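Local atomic coordinates of beta-N-acetylhexosaminidase (Microbacterium sp. HJ5, PDB entry 7BWG), a protein that probably hydrolyses terminal non-reducing N-acetyl-D-hexosamine residues from N-acetyl-beta-D-hexosaminides, as a glycoside hydrolase of family 20. Residues Ala54-Leu58 against Val112-Gly116; Thr200-Gly204 against Pro276-Ile280; Val422-Tyr426 against Leu485-Phe491. All coordinates share one frame; numbering follows the deposited sequence.

Contact 1 of 3, residues Ala54-Leu58 against Val112-Gly116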
loop_
_atom_site.group_PDB
_atom_site.type_symbol
_atom_site.label_atom_id
_atom_site.label_comp_id
_atom_site.label_asym_id
_atom_site.label_seq_id
_atom_site.Cartn_x
_atom_site.Cartn_y
_atom_site.Cartn_z
ATOM N N ALA A 54 -9.544 -27.233 2.269
ATOM C CA ALA A 54 -8.215 -27.580 1.780
ATOM C C ALA A 54 -7.946 -29.073 1.912
ATOM O O ALA A 54 -7.212 -29.644 1.098
ATOM C CB ALA A 54 -7.152 -26.777 2.530
ATOM N N LEU A 55 -8.530 -29.718 2.923
ATOM C CA LEU A 55 -8.388 -31.162 3.071
ATOM C C LEU A 55 -9.310 -31.910 2.116
ATOM O O LEU A 55 -8.941 -32.970 1.596
ATOM C CB LEU A 55 -8.668 -31.569 4.519
ATOM C CG LEU A 55 -8.565 -33.054 4.872
ATOM C CD1 LEU A 55 -7.140 -33.550 4.706
ATOM C CD2 LEU A 55 -9.053 -33.294 6.291
ATOM N N SER A 56 -10.509 -31.374 1.873
ATOM C CA SER A 56 -11.435 -32.018 0.947
ATOM C C SER A 56 -10.897 -31.990 -0.478
ATOM O O SER A 56 -10.999 -32.985 -1.205
ATOM C CB SER A 56 -12.804 -31.344 1.021
ATOM O OG SER A 56 -13.250 -31.243 2.361
ATOM N N ALA A 57 -10.323 -30.859 -0.895
ATOM C CA ALA A 57 -9.694 -30.792 -2.209
ATOM C C ALA A 57 -8.465 -31.688 -2.284
ATOM O O ALA A 57 -8.125 -32.183 -3.364
ATOM C CB ALA A 57 -9.321 -29.348 -2.545
ATOM N N LEU A 58 -7.789 -31.903 -1.153
ATOM C CA LEU A 58 -6.697 -32.865 -1.107
ATOM C C LEU A 58 -7.182 -34.288 -1.336
ATOM O O LEU A 58 -6.378 -35.157 -1.684
ATOM C CB LEU A 58 -5.963 -32.773 0.230
ATOM C CG LEU A 58 -4.670 -31.957 0.214
ATOM C CD1 LEU A 58 -4.271 -31.550 1.621
ATOM C CD2 LEU A 58 -3.552 -32.740 -0.459
ATOM N N VAL A 112 -2.459 -29.935 7.503
ATOM C CA VAL A 112 -3.392 -30.479 6.523
ATOM C C VAL A 112 -2.646 -30.919 5.269
ATOM O O VAL A 112 -3.083 -31.839 4.569
ATOM C CB VAL A 112 -4.497 -29.449 6.214
ATOM C CG1 VAL A 112 -4.418 -28.961 4.772
ATOM C CG2 VAL A 112 -5.866 -30.042 6.507
ATOM N N GLN A 113 -1.504 -30.289 4.975
ATOM C CA GLN A 113 -0.700 -30.713 3.834
ATOM C C GLN A 113 -0.004 -32.039 4.114
ATOM O O GLN A 113 0.139 -32.874 3.213
ATOM C CB GLN A 113 0.323 -29.635 3.477
ATOM C CG GLN A 113 -0.270 -28.396 2.823
ATOM C CD GLN A 113 -1.110 -28.720 1.604
ATOM O OE1 GLN A 113 -0.796 -29.634 0.841
ATOM N NE2 GLN A 113 -2.189 -27.967 1.413
ATOM N N THR A 114 0.438 -32.249 5.356
ATOM C CA THR A 114 1.071 -33.514 5.713
ATOM C C THR A 114 0.083 -34.671 5.650
ATOM O O THR A 114 0.480 -35.809 5.370
ATOM C CB THR A 114 1.688 -33.419 7.109
ATOM O OG1 THR A 114 2.299 -32.133 7.275
ATOM C CG2 THR A 114 2.741 -34.495 7.304
ATOM N N LEU A 115 -1.201 -34.402 5.903
ATOM C CA LEU A 115 -2.214 -35.447 5.798
ATOM C C LEU A 115 -2.278 -36.007 4.382
ATOM O O LEU A 115 -2.367 -37.226 4.193
ATOM C CB LEU A 115 -3.576 -34.894 6.227
ATOM C CG LEU A 115 -4.677 -35.849 6.712
ATOM C CD1 LEU A 115 -5.230 -36.726 5.592
ATOM C CD2 LEU A 115 -4.173 -36.703 7.861
ATOM N N GLY A 116 -2.229 -35.132 3.375
ATOM C CA GLY A 116 -2.265 -35.601 2.000
ATOM C C GLY A 116 -1.105 -36.517 1.664
ATOM O O GLY A 116 -1.287 -37.561 1.033
#
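Leu58 and Val112 meet where two helices run side by side, and the contacts between Ala54-Leu58 and Val112-Gly116 are mostly aliphatic, with one leucine methyl also beside the Gln113 amide. The short axes come within 9.6 Å and their N-to-C directions differ by 14°, so the helices are close to parallel.

The aliphatic contacts centre on the two branches of Val112, each of which has its own partner. CG2 of Val112 lies 3.8 Å from CB of Leu55, while its CG1 faces CD1 of Leu58 at 4.1 Å and, a little farther off, the methyl of Ala54. Leu55 carries the contact on toward the C-terminal end of the partner segment: with CG anti to the backbone N (chi1 -180°) its branch reaches over to Leu115, where the two CD1 atoms, of Leu55 and Leu115, lie 3.8 Å apart and the side chains cross obliquely.

A second group of contacts sets a methyl against backbone or a polar end. CD2 of Leu58 rests 4.0 Å from CA of Gly116. A beta carbon here would probably come too close to the Leu58 methyl. CD1 of the same leucine also approaches the amide of Gln113, with OE1 4.0 Å away; the Gln113 chain leaves its helix pointing away from the partner and bends at chi2 to bring the amide back.

Helices 50-58 and 105-118 both pack on the mixed sheet of the N-terminal domain, since Leu55 and Val112 each also touch Leu78 of strand 76-80. Such a pairing is consistent with the two-helix, one-sheet layout of family 20 N-terminal domains. Elsewhere on helix 105-118, Thr114 hydrogen-bonds Tyr89 OH of strand 89-93 and Gln113 touches Ser167, which follows helix 155-166.

Contact 2 of 3, residues Thr200-Gly204 against Pro276-Ile280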
loop_
_atom_site.group_PDB
_atom_site.type_symbol
_atom_site.label_atom_id
_atom_site.label_comp_id
_atom_site.label_asym_id
_atom_site.label_seq_id
_atom_site.Cartn_x
_atom_site.Cartn_y
_atom_site.Cartn_z
ATOM N N THR A 200 6.492 -7.899 -25.537
ATOM C CA THR A 200 7.344 -8.985 -25.996
ATOM C C THR A 200 7.632 -9.977 -24.873
ATOM O O THR A 200 7.264 -9.779 -23.711
ATOM C CB THR A 200 8.649 -8.429 -26.568
ATOM O OG1 THR A 200 9.393 -7.778 -25.530
ATOM C CG2 THR A 200 8.355 -7.430 -27.671
ATOM N N ALA A 201 8.273 -11.077 -25.260
ATOM C CA ALA A 201 8.878 -12.037 -24.349
ATOM C C ALA A 201 10.121 -12.582 -25.040
ATOM O O ALA A 201 10.403 -12.250 -26.195
ATOM C CB ALA A 201 7.894 -13.148 -23.969
ATOM N N VAL A 202 10.873 -13.425 -24.335
ATOM C CA VAL A 202 12.098 -13.962 -24.914
ATOM C C VAL A 202 11.750 -14.901 -26.063
ATOM O O VAL A 202 10.770 -15.657 -26.003
ATOM C CB VAL A 202 12.952 -14.652 -23.835
ATOM C CG1 VAL A 202 12.335 -15.966 -23.395
ATOM C CG2 VAL A 202 14.368 -14.866 -24.336
ATOM N N GLY A 203 12.530 -14.820 -27.141
ATOM C CA GLY A 203 12.298 -15.657 -28.303
ATOM C C GLY A 203 11.078 -15.306 -29.125
ATOM O O GLY A 203 10.550 -16.171 -29.825
ATOM N N GLY A 204 10.614 -14.059 -29.066
ATOM C CA GLY A 204 9.445 -13.665 -29.830
ATOM C C GLY A 204 8.151 -14.298 -29.368
ATOM O O GLY A 204 7.259 -14.541 -30.186
ATOM N N PRO A 276 12.898 -3.835 -28.237
ATOM C CA PRO A 276 12.650 -4.996 -27.364
ATOM C C PRO A 276 13.629 -6.150 -27.529
ATOM O O PRO A 276 13.771 -6.710 -28.621
ATOM C CB PRO A 276 11.234 -5.422 -27.765
ATOM C CG PRO A 276 10.569 -4.147 -28.136
ATOM C CD PRO A 276 11.634 -3.240 -28.713
ATOM N N TYR A 277 14.305 -6.509 -26.440
ATOM C CA TYR A 277 15.308 -7.565 -26.468
ATOM C C TYR A 277 14.632 -8.923 -26.326
ATOM O O TYR A 277 13.934 -9.176 -25.339
ATOM C CB TYR A 277 16.333 -7.358 -25.354
ATOM C CG TYR A 277 17.482 -8.336 -25.402
ATOM C CD1 TYR A 277 18.174 -8.560 -26.585
ATOM C CD2 TYR A 277 17.873 -9.039 -24.270
ATOM C CE1 TYR A 277 19.224 -9.454 -26.640
ATOM C CE2 TYR A 277 18.923 -9.936 -24.315
ATOM C CZ TYR A 277 19.595 -10.137 -25.503
ATOM O OH TYR A 277 20.641 -11.029 -25.559
ATOM N N LEU A 278 14.845 -9.796 -27.309
ATOM C CA LEU A 278 14.277 -11.136 -27.305
ATOM C C LEU A 278 15.311 -12.207 -26.985
ATOM O O LEU A 278 15.038 -13.396 -27.179
ATOM C CB LEU A 278 13.617 -11.432 -28.655
ATOM C CG LEU A 278 12.616 -10.397 -29.177
ATOM C CD1 LEU A 278 11.845 -10.941 -30.370
ATOM C CD2 LEU A 278 11.659 -9.954 -28.080
ATOM N N GLY A 279 16.489 -11.815 -26.500
ATOM C CA GLY A 279 17.534 -12.750 -26.147
ATOM C C GLY A 279 17.550 -13.068 -24.661
ATOM O O GLY A 279 16.687 -12.646 -23.888
ATOM N N ILE A 280 18.571 -13.825 -24.262
ATOM C CA ILE A 280 18.692 -14.322 -22.897
ATOM C C ILE A 280 19.927 -13.796 -22.181
ATOM O O ILE A 280 20.116 -14.101 -20.999
ATOM C CB ILE A 280 18.679 -15.865 -22.859
ATOM C CG1 ILE A 280 20.013 -16.423 -23.356
ATOM C CG2 ILE A 280 17.536 -16.413 -23.695
ATOM C CD1 ILE A 280 20.121 -17.927 -23.250
#
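Leu278 holds CG anti to its carbonyl carbon (chi1 -51°), which lays its two methyls along Thr200-Gly204. CD2 reaches CB of Thr200 at 3.7 Å and also neighbours Ala201 O, while CD1 lies 3.6 Å from N of Gly204. In Val202, CG2 is anti to the backbone N and meets CG2 of Ile280 at 3.6 Å, although the rest of the isoleucine leads away.

Between these two apolar groups Gly203 N donates to Leu278 O at 2.9 Å. The bond is nearly straight at the hydrogen (163°). It joins the far loop to a type II beta turn, Ala201 to Gly204, whose own closing bond is weak; Gly203 and Gly204 both have positive phi.

Farther along, CG2 of Thr200 packs 3.5 Å from CB of Pro276, the side chains crossing at about a right angle. With an alanine at Thr200, Pro276 CB would probably be left without its facing methyl, and the weak bond from OG1 to Gln181 O would go too.

Both segments are loops of the catalytic domain, one between helices 192-196 and 212-224, the other between helices 242-245 and 292-308. Gln181, next to strand 182-183, also bonds Gly279 O, and Arg150, following strand 141-147, pairs with the Val202 backbone.

Contact 3 of 3, residues Val422-Tyr426 against Leu485-Phe491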
loop_
_atom_site.group_PDB
_atom_site.type_symbol
_atom_site.label_atom_id
_atom_site.label_comp_id
_atom_site.label_asym_id
_atom_site.label_seq_id
_atom_site.Cartn_x
_atom_site.Cartn_y
_atom_site.Cartn_z
ATOM N N VAL A 422 19.162 -33.807 -8.861
ATOM C CA VAL A 422 18.296 -33.723 -7.687
ATOM C C VAL A 422 19.115 -33.911 -6.416
ATOM O O VAL A 422 18.851 -33.276 -5.387
ATOM C CB VAL A 422 17.156 -34.754 -7.789
ATOM C CG1 VAL A 422 16.304 -34.745 -6.528
ATOM C CG2 VAL A 422 16.298 -34.475 -9.011
ATOM N N GLN A 423 20.131 -34.774 -6.474
ATOM C CA GLN A 423 21.026 -34.953 -5.336
ATOM C C GLN A 423 21.820 -33.683 -5.058
ATOM O O GLN A 423 21.934 -33.248 -3.907
ATOM C CB GLN A 423 21.968 -36.128 -5.596
ATOM C CG GLN A 423 23.177 -36.163 -4.679
ATOM C CD GLN A 423 23.725 -37.562 -4.498
ATOM O OE1 GLN A 423 23.414 -38.470 -5.268
ATOM N NE2 GLN A 423 24.542 -37.747 -3.467
ATOM N N ARG A 424 22.380 -33.077 -6.108
ATOM C CA ARG A 424 23.143 -31.846 -5.936
ATOM C C ARG A 424 22.264 -30.707 -5.436
ATOM O O ARG A 424 22.739 -29.833 -4.701
ATOM C CB ARG A 424 23.816 -31.474 -7.255
ATOM C CG ARG A 424 24.607 -30.188 -7.232
ATOM C CD ARG A 424 24.534 -29.530 -8.589
ATOM N NE ARG A 424 25.749 -28.798 -8.916
ATOM C CZ ARG A 424 25.910 -28.087 -10.025
ATOM N NH1 ARG A 424 24.932 -28.007 -10.916
ATOM N NH2 ARG A 424 27.050 -27.453 -10.239
ATOM N N ALA A 425 20.984 -30.702 -5.814
ATOM C CA ALA A 425 20.045 -29.729 -5.268
ATOM C C ALA A 425 19.807 -29.937 -3.780
ATOM O O ALA A 425 19.340 -29.016 -3.101
ATOM C CB ALA A 425 18.717 -29.797 -6.023
ATOM N N TYR A 426 20.115 -31.127 -3.263
ATOM C CA TYR A 426 19.953 -31.454 -1.856
ATOM C C TYR A 426 21.269 -31.505 -1.096
ATOM O O TYR A 426 21.253 -31.476 0.139
ATOM C CB TYR A 426 19.242 -32.809 -1.719
ATOM C CG TYR A 426 18.724 -33.120 -0.336
ATOM C CD1 TYR A 426 17.564 -32.525 0.142
ATOM C CD2 TYR A 426 19.384 -34.022 0.488
ATOM C CE1 TYR A 426 17.083 -32.811 1.402
ATOM C CE2 TYR A 426 18.911 -34.316 1.750
ATOM C CZ TYR A 426 17.760 -33.705 2.202
ATOM O OH TYR A 426 17.280 -33.992 3.458
ATOM N N LEU A 485 15.749 -37.136 9.361
ATOM C CA LEU A 485 15.687 -37.872 8.104
ATOM C C LEU A 485 16.308 -37.049 6.985
ATOM O O LEU A 485 16.034 -37.283 5.803
ATOM C CB LEU A 485 14.242 -38.229 7.751
ATOM C CG LEU A 485 13.323 -38.850 8.805
ATOM C CD1 LEU A 485 12.494 -37.786 9.502
ATOM C CD2 LEU A 485 12.421 -39.869 8.134
ATOM N N ARG A 486 17.141 -36.078 7.350
ATOM C CA ARG A 486 17.691 -35.125 6.389
ATOM C C ARG A 486 19.022 -35.627 5.828
ATOM O O ARG A 486 20.069 -34.988 5.929
ATOM C CB ARG A 486 17.830 -33.753 7.034
ATOM C CG ARG A 486 16.525 -32.981 7.061
ATOM C CD ARG A 486 16.690 -31.597 6.468
ATOM N NE ARG A 486 17.377 -31.614 5.180
ATOM C CZ ARG A 486 17.932 -30.543 4.622
ATOM N NH1 ARG A 486 17.883 -29.372 5.243
ATOM N NH2 ARG A 486 18.538 -30.642 3.446
ATOM N N THR A 487 18.958 -36.809 5.225
ATOM C CA THR A 487 20.064 -37.368 4.470
ATOM C C THR A 487 19.599 -37.650 3.048
ATOM O O THR A 487 18.402 -37.770 2.777
ATOM C CB THR A 487 20.605 -38.654 5.114
ATOM O OG1 THR A 487 21.601 -39.232 4.262
ATOM C CG2 THR A 487 19.489 -39.659 5.331
ATOM N N TRP A 488 20.565 -37.743 2.130
ATOM C CA TRP A 488 20.219 -37.985 0.733
ATOM C C TRP A 488 19.541 -39.336 0.552
ATOM O O TRP A 488 18.658 -39.479 -0.302
ATOM C CB TRP A 488 21.463 -37.894 -0.151
ATOM C CG TRP A 488 21.222 -38.381 -1.551
ATOM C CD1 TRP A 488 21.921 -39.348 -2.212
ATOM C CD2 TRP A 488 20.209 -37.925 -2.459
ATOM N NE1 TRP A 488 21.406 -39.525 -3.474
ATOM C CE2 TRP A 488 20.355 -38.663 -3.651
ATOM C CE3 TRP A 488 19.194 -36.965 -2.381
ATOM C CZ2 TRP A 488 19.525 -38.472 -4.754
ATOM C CZ3 TRP A 488 18.372 -36.777 -3.478
ATOM C CH2 TRP A 488 18.543 -37.527 -4.648
ATOM N N GLU A 489 19.929 -40.334 1.349
ATOM C CA GLU A 489 19.330 -41.658 1.218
ATOM C C GLU A 489 17.863 -41.645 1.631
ATOM O O GLU A 489 17.038 -42.348 1.035
ATOM C CB GLU A 489 20.116 -42.674 2.049
ATOM C CG GLU A 489 21.437 -43.120 1.425
ATOM C CD GLU A 489 22.439 -41.987 1.288
ATOM O OE1 GLU A 489 22.564 -41.183 2.236
ATOM O OE2 GLU A 489 23.101 -41.897 0.233
ATOM N N SER A 490 17.515 -40.844 2.642
ATOM C CA SER A 490 16.129 -40.780 3.096
ATOM C C SER A 490 15.289 -39.866 2.213
ATOM O O SER A 490 14.137 -40.192 1.902
ATOM C CB SER A 490 16.073 -40.311 4.551
ATOM O OG SER A 490 14.735 -40.103 4.974
ATOM N N PHE A 491 15.843 -38.719 1.808
ATOM C CA PHE A 491 15.114 -37.815 0.924
ATOM C C PHE A 491 14.716 -38.523 -0.364
ATOM O O PHE A 491 13.544 -38.506 -0.757
ATOM C CB PHE A 491 15.958 -36.574 0.624
ATOM C CG PHE A 491 15.323 -35.629 -0.361
ATOM C CD1 PHE A 491 14.399 -34.688 0.059
ATOM C CD2 PHE A 491 15.652 -35.679 -1.707
ATOM C CE1 PHE A 491 13.814 -33.817 -0.843
ATOM C CE2 PHE A 491 15.070 -34.812 -2.613
ATOM C CZ PHE A 491 14.149 -33.880 -2.180
#
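Tyr426 lays its ring against Phe491 in an offset stack, centroids 4.3 Å apart and planes at 18°. CG of Tyr426 is anti to the backbone N, which carries the ring out from its short helix to the other segment. The beta carbon of Phe491 adds a CH-pi contact over the same face, with CB 3.9 Å from the Tyr426 centroid.

A second CH-pi contact joins Gln423 and Trp488: CB of the glutamine stands 3.7 Å from the centroid of the six-membered ring. The Gln423 chain, extended beyond CG, continues across the indole so that its amide also lies over that face, planes 31° apart. OE1 is close to NE1 there, but the angle is too poor for a hydrogen bond, as expected of an oxygen above the ring.

Polar contact is concentrated at the Tyr426 hydroxyl. Arg486 NE donates to OH at 2.9 Å with an N-H...O angle of 168°, and the oxygen lies near the guanidinium plane. NH2 of Arg486 sits over the Tyr426 face opposite Phe491, 3.3 Å from CE1, so the phenol is covered from both sides. Glu473 OE2 also hydrogen-bonds OH, giving the hydroxyl two partners, one of them an acid that probably helps balance the arginine charge.

Aliphatic and edge contacts complete the set. Val422 CG1 lies 4.0 Å from CH2 of Trp488 and also meets the edge of Phe491, while CD2 of Tyr426 comes to the indole edge.

Thr487 occupies the N-cap position of helix 488-497, so the aromatic residues Trp488 and Phe491 belong to its first turn. Helix 467-475 backs the contact: Val422 touches Arg467, and Phe491 touches Ala469 and Glu473. Helix 422-426, weakly bonded and lying between strands 391-393 and 442-449 in sequence, is thereby joined to helix 488-497.

In the fold
From the N terminus the three contacts close one after another, with no nesting and no crossing. Contact 1 closes a loop of 53 residues that carries strands 76-80, 89-93 and 98-102, all within the N-terminal domain. Contact 2 encloses 71 residues, including helix 212-224 and strand 228-233, and ties two loops of the catalytic domain. Contact 3 spans 58 residues with strand 442-449 and helices 457-464 and 467-475, joining the late barrel region to helix 488-497. Centres of contacts 1 and 2 are about 40 Å apart, on opposite sides of the chain's centre; contact 3 lies about 25 Å from contact 1 and about 36 Å from contact 2, centre to centre.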